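Aldo-keto reductase 1 (Coptotermes gestroi, PDB 5KET) probably acts as an NADP-dependent oxidoreductase of the aldo-keto reductase family, built on a TIM-barrel fold that binds the cofactor. Local coordinates at residues V114-I119 with R189-Q194; S152-M157 with R167-S172. All blocks are in the same frame, centred on the assembly; numbering follows the deposited sequence.

Interaction 1. Residues V114-I119 with R189-Q194; sequences VDLYLI and RPANLQ. With NAP (NADP nicotinamide-adenine-dinucleotide phosphate), chain C.
Leu116 swings its CG anti to the backbone N (chi1 178°) while Leu118 turns its own anti to the carbonyl carbon (chi1 -43°), bringing Leu116 onto Asn192 and Leu118 onto Gln194 inside the barrel. Leu116 crosses Asn192 at about a right angle, its CD2 methyl lying 3.9 Å from Asn192 CB. Two residues further along each strand, the CD1 methyl of Leu118 rests against the aliphatic root of Gln194, 3.8 Å from Gln194 CB, and reaches on to the amide carbon. The bare methyl of Ala191 meets Leu116 CD1 loosely at 4.5 Å. Strands 114-119 and 192-196 are not neighbours in the TIM barrel, so their side chains meet inside it in front of the strand between; the axes of 116-119 and 192-194 approach to 8.4 Å at 54°. Beyond CG the Gln194 chain runs extended, carrying its amide to the nicotinamide end of NADP, with Gln194 CD 4.0 Å from NAP O7N. Lys87 and Asp53, both cofactor-binding residues, lie close by. No hydrogen bond joins the two segments; methyl groups offer the two buried amides no hydrogen-bonding partner, so their orientation probably depends on polar groups outside the two segments.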
ATOM      1  N   VAL A 114      -6.377 -13.867   4.413  1.00 35.91           N
ATOM      2  CA  VAL A 114      -5.357 -12.827   4.439  1.00 35.78           C
ATOM      3  C   VAL A 114      -5.551 -12.016   5.712  1.00 41.13           C
ATOM      4  O   VAL A 114      -6.633 -11.979   6.306  1.00 47.84           O
ATOM      5  CB  VAL A 114      -5.391 -11.910   3.197  1.00 35.10           C
ATOM      6  CG1 VAL A 114      -4.892 -12.644   1.962  1.00 31.56           C
ATOM      7  CG2 VAL A 114      -6.798 -11.345   2.971  1.00 33.89           C
ATOM      8  N   ASP A 115      -4.486 -11.351   6.139  1.00 37.00           N
ATOM      9  CA  ASP A 115      -4.626 -10.579   7.361  1.00 40.03           C
ATOM     10  C   ASP A 115      -5.324  -9.250   7.115  1.00 37.95           C
ATOM     11  O   ASP A 115      -5.996  -8.737   8.020  1.00 41.63           O
ATOM     12  CB  ASP A 115      -3.260 -10.381   8.005  1.00 43.58           C
ATOM     13  CG  ASP A 115      -2.645 -11.690   8.427  1.00 50.03           C
ATOM     14  OD1 ASP A 115      -1.993 -12.332   7.576  1.00 53.83           O
ATOM     15  OD2 ASP A 115      -2.846 -12.096   9.594  1.00 52.47           O
ATOM     16  N   LEU A 116      -5.217  -8.706   5.904  1.00 30.92           N
ATOM     17  CA  LEU A 116      -5.703  -7.357   5.634  1.00 33.84           C
ATOM     18  C   LEU A 116      -6.113  -7.248   4.175  1.00 35.51           C
ATOM     19  O   LEU A 116      -5.302  -7.522   3.286  1.00 41.83           O
ATOM     20  CB  LEU A 116      -4.620  -6.333   5.961  1.00 38.56           C
ATOM     21  CG  LEU A 116      -5.002  -4.892   5.664  1.00 39.28           C
ATOM     22  CD1 LEU A 116      -6.173  -4.463   6.537  1.00 39.08           C
ATOM     23  CD2 LEU A 116      -3.815  -3.980   5.859  1.00 41.59           C
ATOM     24  N   TYR A 117      -7.356  -6.836   3.930  1.00 35.12           N
ATOM     25  CA  TYR A 117      -7.912  -6.694   2.585  1.00 34.08           C
ATOM     26  C   TYR A 117      -8.330  -5.245   2.371  1.00 31.89           C
ATOM     27  O   TYR A 117      -9.185  -4.728   3.099  1.00 30.84           O
ATOM     28  CB  TYR A 117      -9.106  -7.631   2.383  1.00 28.79           C
ATOM     29  CG  TYR A 117      -9.434  -7.914   0.940  1.00 27.49           C
ATOM     30  CD1 TYR A 117      -8.426  -8.130   0.012  1.00 29.66           C
ATOM     31  CD2 TYR A 117     -10.748  -7.979   0.505  1.00 30.95           C
ATOM     32  CE1 TYR A 117      -8.715  -8.398  -1.306  1.00 33.02           C
ATOM     33  CE2 TYR A 117     -11.051  -8.241  -0.817  1.00 32.24           C
ATOM     34  CZ  TYR A 117     -10.031  -8.456  -1.714  1.00 36.21           C
ATOM     35  OH  TYR A 117     -10.336  -8.728  -3.027  1.00 41.75           O
ATOM     36  N   LEU A 118      -7.744  -4.601   1.369  1.00 30.92           N
ATOM     37  CA  LEU A 118      -8.001  -3.195   1.120  1.00 31.48           C
ATOM     38  C   LEU A 118      -8.786  -2.977  -0.165  1.00 35.00           C
ATOM     39  O   LEU A 118      -8.617  -3.693  -1.156  1.00 33.56           O
ATOM     40  CB  LEU A 118      -6.704  -2.398   1.008  1.00 27.18           C
ATOM     41  CG  LEU A 118      -5.591  -2.681   2.012  1.00 26.04           C
ATOM     42  CD1 LEU A 118      -4.436  -1.743   1.696  1.00 30.06           C
ATOM     43  CD2 LEU A 118      -6.130  -2.521   3.421  1.00 24.87           C
ATOM     44  N   ILE A 119      -9.634  -1.953  -0.140  1.00 38.62           N
ATOM     45  CA  ILE A 119     -10.137  -1.398  -1.389  1.00 39.72           C
ATOM     46  C   ILE A 119      -8.986  -0.640  -2.041  1.00 44.72           C
ATOM     47  O   ILE A 119      -8.563   0.411  -1.561  1.00 46.03           O
ATOM     48  CB  ILE A 119     -11.358  -0.504  -1.173  1.00 36.38           C
ATOM     49  CG1 ILE A 119     -12.284  -1.124  -0.112  1.00 34.83           C
ATOM     50  CG2 ILE A 119     -12.099  -0.312  -2.480  1.00 35.91           C
ATOM     51  CD1 ILE A 119     -13.669  -0.488  -0.030  1.00 32.73           C
ATOM     52  N   ARG A 189     -15.125  -0.905  11.397  1.00 56.60           N
ATOM     53  CA  ARG A 189     -14.378   0.253  10.953  1.00 52.35           C
ATOM     54  C   ARG A 189     -13.138  -0.156  10.146  1.00 42.03           C
ATOM     55  O   ARG A 189     -12.599  -1.255  10.334  1.00 37.34           O
ATOM     56  CB  ARG A 189     -13.976   1.108  12.154  1.00 60.22           C
ATOM     57  CG  ARG A 189     -12.945   2.188  11.883  1.00 66.53           C
ATOM     58  CD  ARG A 189     -13.038   3.300  12.908  1.00 71.79           C
ATOM     59  NE  ARG A 189     -13.804   2.896  14.075  1.00 76.70           N
ATOM     60  CZ  ARG A 189     -14.394   3.744  14.901  1.00 82.89           C
ATOM     61  NH1 ARG A 189     -14.326   5.052  14.672  1.00 84.64           N
ATOM     62  NH2 ARG A 189     -15.073   3.289  15.948  1.00 84.66           N
ATOM     63  N   PRO A 190     -12.707   0.677   9.205  1.00 39.41           N
ATOM     64  CA  PRO A 190     -11.428   0.441   8.531  1.00 38.58           C
ATOM     65  C   PRO A 190     -10.300   0.209   9.529  1.00 47.93           C
ATOM     66  O   PRO A 190     -10.128   0.972  10.484  1.00 55.50           O
ATOM     67  CB  PRO A 190     -11.210   1.742   7.736  1.00 29.49           C
ATOM     68  CG  PRO A 190     -12.560   2.381   7.635  1.00 29.68           C
ATOM     69  CD  PRO A 190     -13.536   1.651   8.473  1.00 33.26           C
ATOM     70  N   ALA A 191      -9.542  -0.850   9.308  1.00 46.38           N
ATOM     71  CA  ALA A 191      -8.399  -1.139  10.164  1.00 48.30           C
ATOM     72  C   ALA A 191      -7.152  -0.381   9.747  1.00 50.38           C
ATOM     73  O   ALA A 191      -6.314  -0.060  10.600  1.00 56.42           O
ATOM     74  CB  ALA A 191      -8.105  -2.636  10.164  1.00 51.62           C
ATOM     75  N   ASN A 192      -7.013  -0.081   8.460  1.00 46.85           N
ATOM     76  CA  ASN A 192      -5.767   0.466   7.945  1.00 44.72           C
ATOM     77  C   ASN A 192      -6.059   1.276   6.691  1.00 39.66           C
ATOM     78  O   ASN A 192      -6.914   0.899   5.887  1.00 38.79           O
ATOM     79  CB  ASN A 192      -4.758  -0.657   7.646  1.00 47.31           C
ATOM     80  CG  ASN A 192      -3.525  -0.162   6.914  1.00 46.76           C
ATOM     81  OD1 ASN A 192      -2.632   0.432   7.517  1.00 50.64           O
ATOM     82  ND2 ASN A 192      -3.457  -0.431   5.613  1.00 41.17           N
ATOM     83  N   LEU A 193      -5.366   2.402   6.555  1.00 35.64           N
ATOM     84  CA  LEU A 193      -5.377   3.214   5.348  1.00 31.29           C
ATOM     85  C   LEU A 193      -3.992   3.159   4.731  1.00 34.77           C
ATOM     86  O   LEU A 193      -2.997   3.386   5.425  1.00 40.34           O
ATOM     87  CB  LEU A 193      -5.734   4.664   5.661  1.00 30.59           C
ATOM     88  CG  LEU A 193      -5.552   5.601   4.454  1.00 26.99           C
ATOM     89  CD1 LEU A 193      -6.502   5.208   3.341  1.00 26.39           C
ATOM     90  CD2 LEU A 193      -5.700   7.050   4.849  1.00 25.25           C
ATOM     91  N   GLN A 194      -3.922   2.860   3.439  1.00 33.57           N
ATOM     92  CA  GLN A 194      -2.637   2.784   2.758  1.00 34.72           C
ATOM     93  C   GLN A 194      -2.610   3.856   1.675  1.00 36.45           C
ATOM     94  O   GLN A 194      -3.308   3.752   0.660  1.00 35.60           O
ATOM     95  CB  GLN A 194      -2.385   1.390   2.187  1.00 32.63           C
ATOM     96  CG  GLN A 194      -1.484   1.399   0.975  1.00 35.68           C
ATOM     97  CD  GLN A 194      -0.951   0.022   0.632  1.00 36.12           C
ATOM     98  OE1 GLN A 194      -1.113  -0.916   1.389  1.00 34.52           O
ATOM     99  NE2 GLN A 194      -0.368  -0.117  -0.538  1.00 23.05           N
TER
HETATM  100  PA  NAP C 400       9.590   2.525  -2.647  0.95 57.21           P
HETATM  101  O1A NAP C 400       9.561   1.080  -2.174  0.95 54.98           O
HETATM  102  O2A NAP C 400       9.786   3.579  -1.826  0.95 53.33           O
HETATM  103  O5B NAP C 400      10.584   2.557  -4.001  0.95 64.42           O
HETATM  104  C5B NAP C 400      11.131   1.270  -4.151  0.95 67.08           C
HETATM  105  C4B NAP C 400      12.162   1.405  -5.265  0.95 68.98           C
HETATM  106  O4B NAP C 400      13.377   1.831  -4.692  0.95 73.50           O
HETATM  107  C3B NAP C 400      12.375   0.078  -6.044  0.95 67.03           C
HETATM  108  O3B NAP C 400      12.607   0.369  -7.390  0.95 67.83           O
HETATM  109  C2B NAP C 400      13.676  -0.496  -5.431  0.95 65.45           C
HETATM  110  O2B NAP C 400      14.543  -0.987  -6.351  0.95 58.92           O
HETATM  111  C1B NAP C 400      14.320   0.764  -4.726  0.95 70.99           C
HETATM  112  N9A NAP C 400      14.712   0.461  -3.355  0.95 70.13           N
HETATM  113  C8A NAP C 400      14.049  -0.370  -2.434  0.95 72.63           C
HETATM  114  N7A NAP C 400      14.692  -0.440  -1.245  0.95 74.18           N
HETATM  115  C5A NAP C 400      15.821   0.382  -1.410  0.95 69.79           C
HETATM  116  C6A NAP C 400      16.868   0.727  -0.545  0.95 66.77           C
HETATM  117  N6A NAP C 400      16.922   0.227   0.731  0.95 65.75           N
HETATM  118  N1A NAP C 400      17.873   1.568  -0.942  0.95 68.57           N
HETATM  119  C2A NAP C 400      17.765   2.038  -2.239  0.95 70.00           C
HETATM  120  N3A NAP C 400      16.829   1.802  -3.180  0.95 69.89           N
HETATM  121  C4A NAP C 400      15.845   0.949  -2.720  0.95 69.45           C
HETATM  122  O3  NAP C 400       8.076   2.763  -3.154  0.95 67.76           O
HETATM  123  PN  NAP C 400       7.366   1.646  -4.008  0.95 72.84           P
HETATM  124  O1N NAP C 400       8.193   0.531  -4.483  0.95 75.94           O
HETATM  125  O2N NAP C 400       6.327   2.314  -4.873  0.95 70.24           O
HETATM  126  O5D NAP C 400       6.292   0.896  -2.812  0.95 75.31           O
HETATM  127  C5D NAP C 400       5.993  -0.319  -3.322  0.95 80.58           C
HETATM  128  C4D NAP C 400       4.956  -0.936  -2.453  0.95 82.95           C
HETATM  129  O4D NAP C 400       4.007   0.092  -2.166  0.95 85.17           O
HETATM  130  C3D NAP C 400       4.235  -1.948  -3.359  0.95 82.36           C
HETATM  131  O3D NAP C 400       4.661  -3.212  -3.086  0.95 83.82           O
HETATM  132  C2D NAP C 400       2.810  -1.845  -2.916  0.95 82.23           C
HETATM  133  O2D NAP C 400       2.580  -2.683  -1.864  0.95 78.32           O
HETATM  134  C1D NAP C 400       2.699  -0.406  -2.373  0.95 84.87           C
HETATM  135  N1N NAP C 400       1.978   0.329  -3.445  0.95 85.81           N
HETATM  136  C2N NAP C 400       0.666   0.635  -3.250  0.95 87.10           C
HETATM  137  C3N NAP C 400      -0.040   1.287  -4.233  0.95 88.54           C
HETATM  138  C7N NAP C 400      -1.431   1.611  -3.978  0.95 91.85           C
HETATM  139  O7N NAP C 400      -2.060   1.181  -2.994  0.95 95.09           O
HETATM  140  N7N NAP C 400      -2.056   2.430  -4.890  0.95 91.97           N
HETATM  141  C4N NAP C 400       0.567   1.627  -5.455  0.95 87.16           C
HETATM  142  C5N NAP C 400       1.893   1.293  -5.640  0.95 88.40           C
HETATM  143  C6N NAP C 400       2.602   0.643  -4.648  0.95 88.24           C
HETATM  144  P2B NAP C 400      14.898  -2.739  -6.393  0.95 54.07           P
HETATM  145  O1X NAP C 400      13.483  -3.241  -6.640  0.95 59.30           O
HETATM  146  O2X NAP C 400      15.931  -2.947  -7.466  0.95 49.44           O
HETATM  147  O3X NAP C 400      15.253  -2.951  -4.922  0.95 44.98           O

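Interaction 2. Residues S152-M157 with R167-S172; sequences SLWKAM and RSVGLS
Trp154 projects from helix 150-162 like a blade, and the benzo edge of its indole enters a notch on the outer side of strand 166-172. Val169 and Leu171 form the shoulders of that notch, and the backbone of Gly170 lies between them. At the Val169 shoulder, Trp154 CH2 approaches Val169 CG2 to 3.6 Å; at the Leu171 shoulder, Trp154 CZ3 lies 3.9 Å from Leu171 CD2, and these two side chains cross at about a right angle. In the middle the main chain itself fills the shape: the oxygen Gly170 O meets the ring at its edge and in its plane, 3.8 Å from Trp154 CZ3.

Met157, one turn further along the helix, supplies a second bump. Its chain folds back at chi2 and chi3 (-75° and -65°), which brings CE to 4.0 Å from Val169 CG1, while Met157 CB sits over the rim of one indole face, 4.1 Å above its plane. Val169 thus turns CG2 to the indole and CG1 to the terminal methyl of Met157. Helix and strand run roughly antiparallel, at 147°, as expected where an outer helix of a TIM barrel leads into the next strand. Ile182 of helix 176-185 and Ile119 of strand 114-119 pack on Trp154 as well. No hydrogen bond crosses the contact, and Trp154 NE1 makes a weak one to Ile188 O. Cohesion here must therefore come mainly from apolar fit, perhaps helped by the slightly positive ring edge facing the backbone carbonyls.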
ATOM      1  N   SER A 152     -21.978   0.621  -0.173  1.00 48.52           N
ATOM      2  CA  SER A 152     -22.378  -0.720  -0.574  1.00 40.01           C
ATOM      3  C   SER A 152     -21.172  -1.626  -0.679  1.00 36.06           C
ATOM      4  O   SER A 152     -21.218  -2.789  -0.261  1.00 36.47           O
ATOM      5  CB  SER A 152     -23.096  -0.683  -1.917  1.00 38.16           C
ATOM      6  OG  SER A 152     -23.770   0.539  -2.114  1.00 44.47           O
ATOM      7  N   LEU A 153     -20.101  -1.118  -1.284  1.00 37.51           N
ATOM      8  CA  LEU A 153     -18.893  -1.906  -1.482  1.00 35.12           C
ATOM      9  C   LEU A 153     -18.276  -2.291  -0.149  1.00 43.06           C
ATOM     10  O   LEU A 153     -17.882  -3.444   0.062  1.00 47.70           O
ATOM     11  CB  LEU A 153     -17.917  -1.098  -2.321  1.00 31.13           C
ATOM     12  CG  LEU A 153     -16.540  -1.678  -2.602  1.00 34.85           C
ATOM     13  CD1 LEU A 153     -16.657  -2.860  -3.552  1.00 31.62           C
ATOM     14  CD2 LEU A 153     -15.661  -0.577  -3.173  1.00 32.77           C
ATOM     15  N   TRP A 154     -18.222  -1.336   0.774  1.00 45.86           N
ATOM     16  CA  TRP A 154     -17.640  -1.582   2.082  1.00 43.02           C
ATOM     17  C   TRP A 154     -18.402  -2.654   2.855  1.00 45.89           C
ATOM     18  O   TRP A 154     -17.787  -3.447   3.580  1.00 47.50           O
ATOM     19  CB  TRP A 154     -17.606  -0.278   2.864  1.00 40.17           C
ATOM     20  CG  TRP A 154     -17.038  -0.478   4.198  1.00 43.30           C
ATOM     21  CD1 TRP A 154     -17.705  -0.516   5.378  1.00 48.65           C
ATOM     22  CD2 TRP A 154     -15.652  -0.728   4.499  1.00 41.42           C
ATOM     23  NE1 TRP A 154     -16.818  -0.757   6.410  1.00 49.66           N
ATOM     24  CE2 TRP A 154     -15.558  -0.888   5.891  1.00 44.14           C
ATOM     25  CE3 TRP A 154     -14.494  -0.820   3.727  1.00 34.02           C
ATOM     26  CZ2 TRP A 154     -14.321  -1.138   6.533  1.00 43.58           C
ATOM     27  CZ3 TRP A 154     -13.268  -1.068   4.371  1.00 36.65           C
ATOM     28  CH2 TRP A 154     -13.203  -1.223   5.754  1.00 40.14           C
ATOM     29  N   LYS A 155     -19.730  -2.695   2.728  1.00 46.18           N
ATOM     30  CA  LYS A 155     -20.493  -3.731   3.416  1.00 48.52           C
ATOM     31  C   LYS A 155     -20.126  -5.119   2.908  1.00 49.92           C
ATOM     32  O   LYS A 155     -20.176  -6.093   3.669  1.00 52.54           O
ATOM     33  CB  LYS A 155     -21.992  -3.467   3.267  1.00 47.56           C
ATOM     34  CG  LYS A 155     -22.466  -2.262   4.071  1.00 51.74           C
ATOM     35  CD  LYS A 155     -23.951  -2.374   4.440  1.00 55.54           C
ATOM     36  CE  LYS A 155     -24.402  -1.189   5.286  1.00 57.05           C
ATOM     37  NZ  LYS A 155     -23.503  -0.947   6.464  1.00 56.05           N
ATOM     38  N   ALA A 156     -19.730  -5.227   1.635  1.00 47.63           N
ATOM     39  CA  ALA A 156     -19.245  -6.498   1.109  1.00 44.95           C
ATOM     40  C   ALA A 156     -17.884  -6.852   1.684  1.00 42.92           C
ATOM     41  O   ALA A 156     -17.586  -8.032   1.896  1.00 44.89           O
ATOM     42  CB  ALA A 156     -19.179  -6.444  -0.418  1.00 44.74           C
ATOM     43  N   MET A 157     -17.046  -5.846   1.926  1.00 37.43           N
ATOM     44  CA  MET A 157     -15.785  -6.078   2.616  1.00 36.52           C
ATOM     45  C   MET A 157     -16.031  -6.570   4.036  1.00 39.49           C
ATOM     46  O   MET A 157     -15.397  -7.530   4.493  1.00 35.67           O
ATOM     47  CB  MET A 157     -14.971  -4.788   2.617  1.00 36.88           C
ATOM     48  CG  MET A 157     -14.738  -4.233   1.224  1.00 35.93           C
ATOM     49  SD  MET A 157     -13.483  -5.187   0.346  1.00 37.99           S
ATOM     50  CE  MET A 157     -12.051  -4.830   1.375  1.00 37.73           C
ATOM     51  N   ARG A 167      -8.871 -11.192   8.006  1.00 39.09           N
ATOM     52  CA  ARG A 167      -9.022 -10.870   9.420  1.00 44.45           C
ATOM     53  C   ARG A 167      -9.358  -9.398   9.639  1.00 44.01           C
ATOM     54  O   ARG A 167     -10.101  -9.074  10.572  1.00 45.70           O
ATOM     55  CB  ARG A 167      -7.760 -11.263  10.186  1.00 47.72           C
ATOM     56  CG  ARG A 167      -7.509 -12.764  10.196  1.00 49.24           C
ATOM     57  CD  ARG A 167      -8.656 -13.510  10.856  1.00 56.83           C
ATOM     58  NE  ARG A 167      -8.640 -14.941  10.553  1.00 63.41           N
ATOM     59  CZ  ARG A 167      -7.931 -15.840  11.231  1.00 63.97           C
ATOM     60  NH1 ARG A 167      -7.171 -15.453  12.252  1.00 63.09           N
ATOM     61  NH2 ARG A 167      -7.978 -17.120  10.882  1.00 61.41           N
ATOM     62  N   SER A 168      -8.845  -8.505   8.794  1.00 40.34           N
ATOM     63  CA  SER A 168      -9.173  -7.087   8.861  1.00 41.98           C
ATOM     64  C   SER A 168      -9.375  -6.558   7.449  1.00 43.72           C
ATOM     65  O   SER A 168      -8.929  -7.159   6.468  1.00 43.86           O
ATOM     66  CB  SER A 168      -8.077  -6.278   9.566  1.00 42.53           C
ATOM     67  OG  SER A 168      -7.765  -6.813  10.845  1.00 41.91           O
ATOM     68  N   VAL A 169     -10.061  -5.418   7.352  1.00 40.58           N
ATOM     69  CA  VAL A 169     -10.284  -4.764   6.072  1.00 38.27           C
ATOM     70  C   VAL A 169     -10.001  -3.275   6.209  1.00 36.57           C
ATOM     71  O   VAL A 169     -10.236  -2.670   7.259  1.00 39.20           O
ATOM     72  CB  VAL A 169     -11.709  -5.002   5.539  1.00 40.37           C
ATOM     73  CG1 VAL A 169     -11.843  -6.426   5.028  1.00 44.15           C
ATOM     74  CG2 VAL A 169     -12.730  -4.724   6.624  1.00 36.79           C
ATOM     75  N   GLY A 170      -9.493  -2.683   5.129  1.00 33.18           N
ATOM     76  CA  GLY A 170      -9.125  -1.282   5.131  1.00 35.97           C
ATOM     77  C   GLY A 170      -9.243  -0.599   3.781  1.00 39.64           C
ATOM     78  O   GLY A 170      -9.831  -1.153   2.847  1.00 44.36           O
ATOM     79  N   LEU A 171      -8.674   0.599   3.663  1.00 38.56           N
ATOM     80  CA  LEU A 171      -8.825   1.439   2.481  1.00 30.98           C
ATOM     81  C   LEU A 171      -7.464   1.846   1.935  1.00 34.82           C
ATOM     82  O   LEU A 171      -6.481   1.921   2.674  1.00 39.09           O
ATOM     83  CB  LEU A 171      -9.605   2.702   2.814  1.00 26.84           C
ATOM     84  CG  LEU A 171     -10.992   2.589   3.447  1.00 29.02           C
ATOM     85  CD1 LEU A 171     -11.391   3.960   3.986  1.00 34.13           C
ATOM     86  CD2 LEU A 171     -11.974   2.040   2.425  1.00 29.32           C
ATOM     87  N   SER A 172      -7.421   2.140   0.637  1.00 39.64           N
ATOM     88  CA  SER A 172      -6.195   2.618   0.009  1.00 41.03           C
ATOM     89  C   SER A 172      -6.505   3.746  -0.969  1.00 40.46           C
ATOM     90  O   SER A 172      -7.401   3.618  -1.809  1.00 40.98           O
ATOM     91  CB  SER A 172      -5.465   1.485  -0.714  1.00 41.97           C
ATOM     92  OG  SER A 172      -4.177   1.908  -1.108  1.00 42.04           O
TER

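In the fold
Strand 166-172 lies between strands 114-119 and 192-196 in the barrel sheet, so interaction 1 packs on its interior side while interaction 2 packs a helix on its outer side; their centres are 7 Å apart. Two probable hydrogen bonds tie them together: Ala191 N to Val169 O at 2.8 Å, a bond between neighbouring strands, and Ser172 OG to Gln194 O at 2.7 Å. Ser172 OG is also within hydrogen-bonding distance of O7N of the NADP carboxamide, though its one proton cannot serve both oxygens at once. Gln194 of interaction 1 lines the nicotinamide pocket, whereas the Leu171 side chain of interaction 2 remains about 10 Å from NADP at nearest atoms.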